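Local coordinates for FAD-binding PCMH-type domain-containing protein (Gibberella zeae, PDB 6YJO) that carries a covalently bound FAD and probably works as an oxygen-dependent flavoenzyme that oxidises oligosaccharides, at residues 37-42 with 82-87; 70-75 with 117-122; 468-473 with 497-502. One frame throughout, in Å; residues are numbered along the deposited sequence.

Interaction 1: 37-42 with 82-87; sequences ACLASK and SDAVKC
C38 and C87 are joined by a disulfide, SG to SG 2.0 Å, that ties the end of helix 32-41 to the flank of helix 78-90. The two helix segments run roughly antiparallel, at 146°, with axes 9.3 Å apart at their closest. Torsion about the S-S bond is -88°, near the relaxed right angle, so the link bears no evident twist strain. The cysteines enter it differently: C38 extends SG away from its own backbone N (chi1 -176°), whereas C87 carries SG beside its N, yet both CB atoms are directed at the partner helix. The tight part of the contact surrounds this bond. L39, next to C38, brings the branch methyl CD2 within 4.1 Å of C87 CB and rests it also against A84, while L39 N lies 3.6 Å from C87 SG. At the solvent side, K42, the first residue beyond the helix, drapes its aliphatic part over the carboxylate of D83, with K42 CB 3.6 Å from D83 OD2 and K42 CG beside C87 SG. Bends at chi2 and chi4 then carry the amine off: K42 NZ ends 6.5 Å from D83 OD2 and makes a weak bond to S41 OG, so no salt bridge forms across the contact. One water bridges the two segments instead, donating to K42 O (2.8 Å) and to D83 OD2 (2.6 Å), while D83 OD1 is salt-bridged to K79 one helical turn earlier. Y46, in the loop after helix 32-41, packs on L39, and helix 78-90 turns A84 and V85 to I118 of strand 116-119, so the disulfide fixes the N-terminal helix to a helix that itself covers the small parallel sheet.

Interaction 2: 70-75 with 117-122; sequences AAIALP and VIVVDA
A71, I72 and A73 run parallel to V117, I118 and V119, the strand segments inclined by 27° and linked by three backbone hydrogen bonds: V117 N to A71 O, A73 N to V117 O and V119 N to A73 O, each 2.9 Å. A73 therefore uses both its N-H and its carbonyl on the same neighbour, the alternation expected of a parallel pair; its N-H bond is the more bent, at 145°. V117 O also receives a CA-H contact from I72 CA, 3.2 Å away. Side chains then alternate between the faces. The chi1 of I72 (-63°) puts CG1 beside the backbone N and CG2 anti to it, and I72 CG2 meets V119 CG2 at 3.7 Å, on the face that V117 shares. A73 and I118 line the other face, where the P75 ring crosses I118 at about a right angle, CG to CG2 3.6 Å. The ring also presses P75 CD onto V119 O at 3.2 Å, closing the ladder where proline has no N-H to offer. L74 brings CD1 to 3.5 Å from V119 O, and the same methyl touches V119 CG1 and A122 CB. Both strands belong to the PCMH-type FAD-binding domain: strand 71-73 is one edge of its small three-stranded parallel sheet, and 116-119, in the middle, is bonded through I118 to S96 and K98 of strand 95-98, the other edge. Helix 78-90 covers the A73 and I118 face with A84 and V85, L35 and L39 of helix 32-41 reach A71, and V58 packs on I72.

Interaction 3: 468-473 with 497-502; sequences EEAVKR and NPQGIR
The type I beta turn from N497 to G500, part of the C-terminal berberine-enzyme-like region, sets Q499 and its successors against A470 and V471 on helix 467-475. A470 offers only its methyl: CB lies 3.4 Å from Q499 CG and 3.5 Å from Q499 CD, alongside a glutamine chain that is extended beyond CG. Both polar atoms of the amide are hydrogen-bonded, OE1 with Y474 OH and NE2 with D462 O, so the buried polar group is satisfied while its carbons pack on the helix. V471 uses CG1, which its chi1 of -60° places beside the backbone N; this methyl approaches Q499 O (3.5 Å) and G500 O (3.8 Å), and touches I501 CD1 at 4.2 Å. Bonds within the segment brace the turn. N497 O accepts G500 N at 3.0 Å and, from the other face of its carbonyl plane, R502 NH1 at 3.0 Å, so the arginine folds back over the turn it follows. N467, at the start of the helix, adds hydrogen bonds from ND2 to the carbonyls of P498 and G500. Helix 479-489 adjoins the contact, L479 packing on V471 and L482, K483 and K486 on I501.

How the interactions relate
Interactions 1 and 2 pack directly on each other, helix layer on sheet, their centres 11 Å apart. Helix 78-90 follows strand 71-73 in the chain and lies on the sheet: A84 CB meets I118 CD1 at 3.8 Å, and L39 CD1 meets A71 CB at 4.0 Å. Interaction 3 stands apart, its nearest atoms about 10 Å from interaction 2 and about 13 Å from interaction 1. The FAD, covalently attached at H102 and C162, relates to them unequally. V120, just past the paired strands, touches it. The side chain of I118 is about 7 Å from the FAD. G500 is about 8 Å from the FAD, and the side chain of A84, in the outer layer, about 12 Å from the FAD.

Interaction 1: 37-42 with 82-87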
# COMPACT_ATOMS: atom_id res chain seq x y z
N ALA A 37 20.65 10.35 -24.46
CA ALA A 37 21.11 9.91 -25.77
C ALA A 37 20.98 8.40 -25.92
O ALA A 37 20.41 7.91 -26.90
CB ALA A 37 22.56 10.35 -25.99
N CYS A 38 21.51 7.64 -24.95
CA CYS A 38 21.35 6.19 -24.96
C CYS A 38 19.89 5.81 -25.15
O CYS A 38 19.56 4.96 -25.99
CB CYS A 38 21.89 5.60 -23.66
SG CYS A 38 21.86 3.77 -23.57
N LEU A 39 18.99 6.44 -24.39
CA LEU A 39 17.57 6.12 -24.47
C LEU A 39 17.05 6.23 -25.90
O LEU A 39 16.36 5.34 -26.39
CB LEU A 39 16.79 7.04 -23.53
CG LEU A 39 17.04 6.84 -22.03
CD1 LEU A 39 16.52 8.03 -21.24
CD2 LEU A 39 16.39 5.55 -21.55
N ALA A 40 17.40 7.32 -26.59
CA ALA A 40 16.91 7.53 -27.95
C ALA A 40 17.69 6.72 -28.97
O ALA A 40 17.20 6.55 -30.09
CB ALA A 40 16.98 9.01 -28.32
N SER A 41 18.88 6.23 -28.63
CA SER A 41 19.56 5.27 -29.49
C SER A 41 18.80 3.95 -29.54
O SER A 41 18.80 3.27 -30.57
CB SER A 41 21.00 5.04 -29.02
OG SER A 41 21.33 3.66 -29.07
N LYS A 42 18.15 3.59 -28.43
CA LYS A 42 17.29 2.42 -28.35
C LYS A 42 15.83 2.78 -28.59
O LYS A 42 14.95 1.94 -28.38
CB LYS A 42 17.46 1.75 -26.98
CG LYS A 42 18.92 1.62 -26.51
CD LYS A 42 19.44 0.20 -26.59
CE LYS A 42 20.95 0.15 -26.39
NZ LYS A 42 21.71 0.54 -27.61
N SER A 82 13.13 -2.79 -20.87
CA SER A 82 14.38 -3.55 -20.96
C SER A 82 15.51 -2.67 -21.47
O SER A 82 16.59 -2.62 -20.87
CB SER A 82 14.19 -4.77 -21.86
OG SER A 82 15.39 -5.53 -21.93
N ASP A 83 15.28 -1.96 -22.57
CA ASP A 83 16.30 -1.06 -23.09
C ASP A 83 16.61 0.07 -22.11
O ASP A 83 17.77 0.45 -21.94
CB ASP A 83 15.87 -0.49 -24.44
CG ASP A 83 15.94 -1.52 -25.56
OD1 ASP A 83 16.46 -2.63 -25.32
OD2 ASP A 83 15.49 -1.21 -26.68
N ALA A 84 15.58 0.60 -21.45
CA ALA A 84 15.80 1.66 -20.47
C ALA A 84 16.63 1.15 -19.30
O ALA A 84 17.51 1.85 -18.80
CB ALA A 84 14.46 2.22 -19.98
N VAL A 85 16.36 -0.09 -18.86
CA VAL A 85 17.15 -0.67 -17.78
C VAL A 85 18.58 -0.92 -18.24
O VAL A 85 19.52 -0.76 -17.45
CB VAL A 85 16.47 -1.96 -17.28
CG1 VAL A 85 17.49 -3.00 -16.82
CG2 VAL A 85 15.49 -1.64 -16.15
N LYS A 86 18.78 -1.30 -19.51
CA LYS A 86 20.13 -1.46 -20.02
C LYS A 86 20.85 -0.11 -20.12
O LYS A 86 22.03 -0.01 -19.79
CB LYS A 86 20.11 -2.16 -21.38
CG LYS A 86 19.94 -3.67 -21.31
CD LYS A 86 19.97 -4.29 -22.69
CE LYS A 86 18.85 -5.31 -22.88
NZ LYS A 86 18.79 -5.83 -24.27
N CYS A 87 20.15 0.93 -20.59
CA CYS A 87 20.75 2.26 -20.61
C CYS A 87 21.06 2.75 -19.20
O CYS A 87 21.88 3.67 -19.05
CB CYS A 87 19.84 3.26 -21.32
SG CYS A 87 19.95 3.24 -23.13
O HOH W 1 13.26 0.00 -27.28

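Interaction 2: 70-75 with 117-122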
# COMPACT_ATOMS: atom_id res chain seq x y z
N ALA A 70 17.99 11.93 -13.14
CA ALA A 70 18.96 12.16 -14.21
C ALA A 70 18.27 12.10 -15.56
O ALA A 70 18.54 12.93 -16.44
CB ALA A 70 20.09 11.14 -14.11
N ALA A 71 17.37 11.14 -15.75
CA ALA A 71 16.44 11.13 -16.87
C ALA A 71 15.15 10.45 -16.43
O ALA A 71 15.12 9.70 -15.45
CB ALA A 71 17.03 10.42 -18.10
N ILE A 72 14.08 10.74 -17.17
CA ILE A 72 12.80 10.06 -17.04
C ILE A 72 12.54 9.33 -18.35
O ILE A 72 12.54 9.95 -19.42
CB ILE A 72 11.65 11.03 -16.73
CG1 ILE A 72 11.84 11.73 -15.39
CG2 ILE A 72 10.33 10.27 -16.75
CD1 ILE A 72 10.95 12.94 -15.23
N ALA A 73 12.31 8.02 -18.27
CA ALA A 73 11.79 7.26 -19.40
C ALA A 73 10.28 7.16 -19.27
O ALA A 73 9.73 7.16 -18.17
CB ALA A 73 12.41 5.87 -19.46
N LEU A 74 9.61 7.09 -20.42
CA LEU A 74 8.16 6.95 -20.49
C LEU A 74 7.84 5.81 -21.46
O LEU A 74 7.37 6.04 -22.58
CB LEU A 74 7.51 8.27 -20.93
CG LEU A 74 5.98 8.28 -21.00
CD1 LEU A 74 5.36 7.87 -19.67
CD2 LEU A 74 5.46 9.64 -21.42
N PRO A 75 8.11 4.57 -21.05
CA PRO A 75 7.88 3.44 -21.94
C PRO A 75 6.40 3.18 -22.17
O PRO A 75 5.53 3.60 -21.39
CB PRO A 75 8.53 2.27 -21.19
CG PRO A 75 8.40 2.65 -19.76
CD PRO A 75 8.63 4.14 -19.74
N VAL A 117 14.48 7.26 -14.00
CA VAL A 117 13.16 6.95 -13.47
C VAL A 117 12.27 6.52 -14.63
O VAL A 117 11.97 7.31 -15.53
CB VAL A 117 12.57 8.16 -12.72
CG1 VAL A 117 11.12 7.88 -12.34
CG2 VAL A 117 13.39 8.45 -11.47
N ILE A 118 11.85 5.26 -14.59
CA ILE A 118 11.08 4.62 -15.65
C ILE A 118 9.61 4.73 -15.25
O ILE A 118 9.13 4.00 -14.39
CB ILE A 118 11.51 3.17 -15.86
CG1 ILE A 118 13.00 3.11 -16.23
CG2 ILE A 118 10.66 2.49 -16.93
CD1 ILE A 118 13.57 1.70 -16.31
N VAL A 119 8.89 5.66 -15.89
CA VAL A 119 7.49 5.92 -15.58
C VAL A 119 6.64 4.99 -16.43
O VAL A 119 6.47 5.20 -17.64
CB VAL A 119 7.13 7.39 -15.83
CG1 VAL A 119 5.62 7.61 -15.70
CG2 VAL A 119 7.88 8.31 -14.87
N VAL A 120 6.06 3.97 -15.80
CA VAL A 120 5.28 2.96 -16.50
C VAL A 120 3.81 3.36 -16.53
O VAL A 120 2.95 2.56 -16.90
CB VAL A 120 5.46 1.57 -15.85
CG1 VAL A 120 6.94 1.23 -15.74
CG2 VAL A 120 4.79 1.52 -14.48
N ASP A 121 3.53 4.62 -16.17
CA ASP A 121 2.15 5.09 -16.09
C ASP A 121 1.42 4.94 -17.42
O ASP A 121 0.19 4.77 -17.43
CB ASP A 121 2.15 6.56 -15.64
CG ASP A 121 0.75 7.15 -15.56
OD1 ASP A 121 -0.23 6.38 -15.48
OD2 ASP A 121 0.64 8.39 -15.58
N ALA A 122 2.13 5.01 -18.55
CA ALA A 122 1.49 4.92 -19.85
C ALA A 122 1.10 3.49 -20.23
O ALA A 122 0.35 3.30 -21.19
CB ALA A 122 2.41 5.50 -20.93

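Interaction 3: 468-473 with 497-502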
# COMPACT_ATOMS: atom_id res chain seq x y z
N GLU A 468 18.05 -0.14 8.30
CA GLU A 468 18.04 -1.31 9.18
C GLU A 468 16.70 -1.45 9.90
O GLU A 468 16.15 -2.55 9.97
CB GLU A 468 19.20 -1.25 10.19
CG GLU A 468 19.68 0.14 10.63
CD GLU A 468 20.08 0.19 12.11
OE1 GLU A 468 19.94 1.25 12.74
OE2 GLU A 468 20.54 -0.85 12.63
N GLU A 469 16.16 -0.35 10.42
CA GLU A 469 14.90 -0.43 11.15
C GLU A 469 13.73 -0.67 10.21
O GLU A 469 12.84 -1.48 10.50
CB GLU A 469 14.67 0.85 11.96
CG GLU A 469 13.37 0.88 12.75
CD GLU A 469 13.37 -0.08 13.93
OE1 GLU A 469 14.38 -0.81 14.11
OE2 GLU A 469 12.37 -0.10 14.69
N ALA A 470 13.71 0.02 9.07
CA ALA A 470 12.58 -0.09 8.15
C ALA A 470 12.44 -1.52 7.63
O ALA A 470 11.36 -2.11 7.69
CB ALA A 470 12.75 0.89 6.99
N VAL A 471 13.53 -2.09 7.12
CA VAL A 471 13.44 -3.43 6.55
C VAL A 471 13.20 -4.46 7.64
O VAL A 471 12.58 -5.51 7.39
CB VAL A 471 14.71 -3.76 5.72
CG1 VAL A 471 14.86 -2.76 4.58
CG2 VAL A 471 15.96 -3.79 6.59
N LYS A 472 13.67 -4.21 8.86
CA LYS A 472 13.33 -5.09 9.98
C LYS A 472 11.82 -5.16 10.19
O LYS A 472 11.27 -6.24 10.42
CB LYS A 472 14.02 -4.63 11.26
CG LYS A 472 13.42 -5.20 12.55
CD LYS A 472 14.33 -4.99 13.76
CE LYS A 472 13.64 -5.43 15.05
NZ LYS A 472 14.61 -5.93 16.07
N ARG A 473 11.14 -4.01 10.10
CA ARG A 473 9.73 -3.92 10.46
C ARG A 473 8.80 -4.24 9.29
O ARG A 473 7.75 -4.86 9.51
CB ARG A 473 9.43 -2.51 10.98
CG ARG A 473 10.21 -2.13 12.23
CD ARG A 473 9.83 -2.99 13.44
NE ARG A 473 10.67 -2.70 14.59
CZ ARG A 473 10.67 -3.40 15.72
NH1 ARG A 473 9.86 -4.45 15.86
NH2 ARG A 473 11.48 -3.06 16.71
N ASN A 497 16.55 2.24 -3.31
CA ASN A 497 15.74 3.24 -2.65
C ASN A 497 16.15 3.29 -1.18
O ASN A 497 16.75 2.34 -0.68
CB ASN A 497 14.23 2.96 -2.79
CG ASN A 497 13.81 1.70 -2.07
OD1 ASN A 497 13.56 1.72 -0.87
ND2 ASN A 497 13.70 0.60 -2.81
N PRO A 498 15.84 4.39 -0.48
CA PRO A 498 16.31 4.52 0.91
C PRO A 498 16.03 3.32 1.79
O PRO A 498 16.90 2.92 2.58
CB PRO A 498 15.57 5.77 1.39
CG PRO A 498 15.43 6.60 0.15
CD PRO A 498 15.20 5.62 -0.97
N GLN A 499 14.84 2.72 1.70
CA GLN A 499 14.46 1.59 2.54
C GLN A 499 14.40 0.29 1.75
O GLN A 499 13.64 -0.62 2.09
CB GLN A 499 13.14 1.87 3.24
CG GLN A 499 13.29 2.92 4.33
CD GLN A 499 11.97 3.50 4.81
OE1 GLN A 499 10.90 2.94 4.57
NE2 GLN A 499 12.05 4.63 5.50
N GLY A 500 15.23 0.18 0.71
CA GLY A 500 15.22 -1.00 -0.12
C GLY A 500 16.03 -2.13 0.48
O GLY A 500 16.83 -1.94 1.40
N ILE A 501 15.81 -3.33 -0.04
CA ILE A 501 16.60 -4.48 0.38
C ILE A 501 18.04 -4.30 -0.07
O ILE A 501 18.32 -4.09 -1.26
CB ILE A 501 16.00 -5.78 -0.17
CG1 ILE A 501 14.53 -5.94 0.24
CG2 ILE A 501 16.83 -6.98 0.28
CD1 ILE A 501 14.28 -5.82 1.73
N ARG A 502 18.97 -4.39 0.87
CA ARG A 502 20.40 -4.26 0.59
C ARG A 502 20.99 -5.64 0.31
O ARG A 502 20.73 -6.58 1.07
CB ARG A 502 21.12 -3.62 1.76
CG ARG A 502 20.59 -2.24 2.13
CD ARG A 502 21.01 -1.20 1.10
NE ARG A 502 20.66 0.16 1.53
CZ ARG A 502 19.80 0.96 0.90
NH1 ARG A 502 19.17 0.57 -0.20
NH2 ARG A 502 19.57 2.18 1.39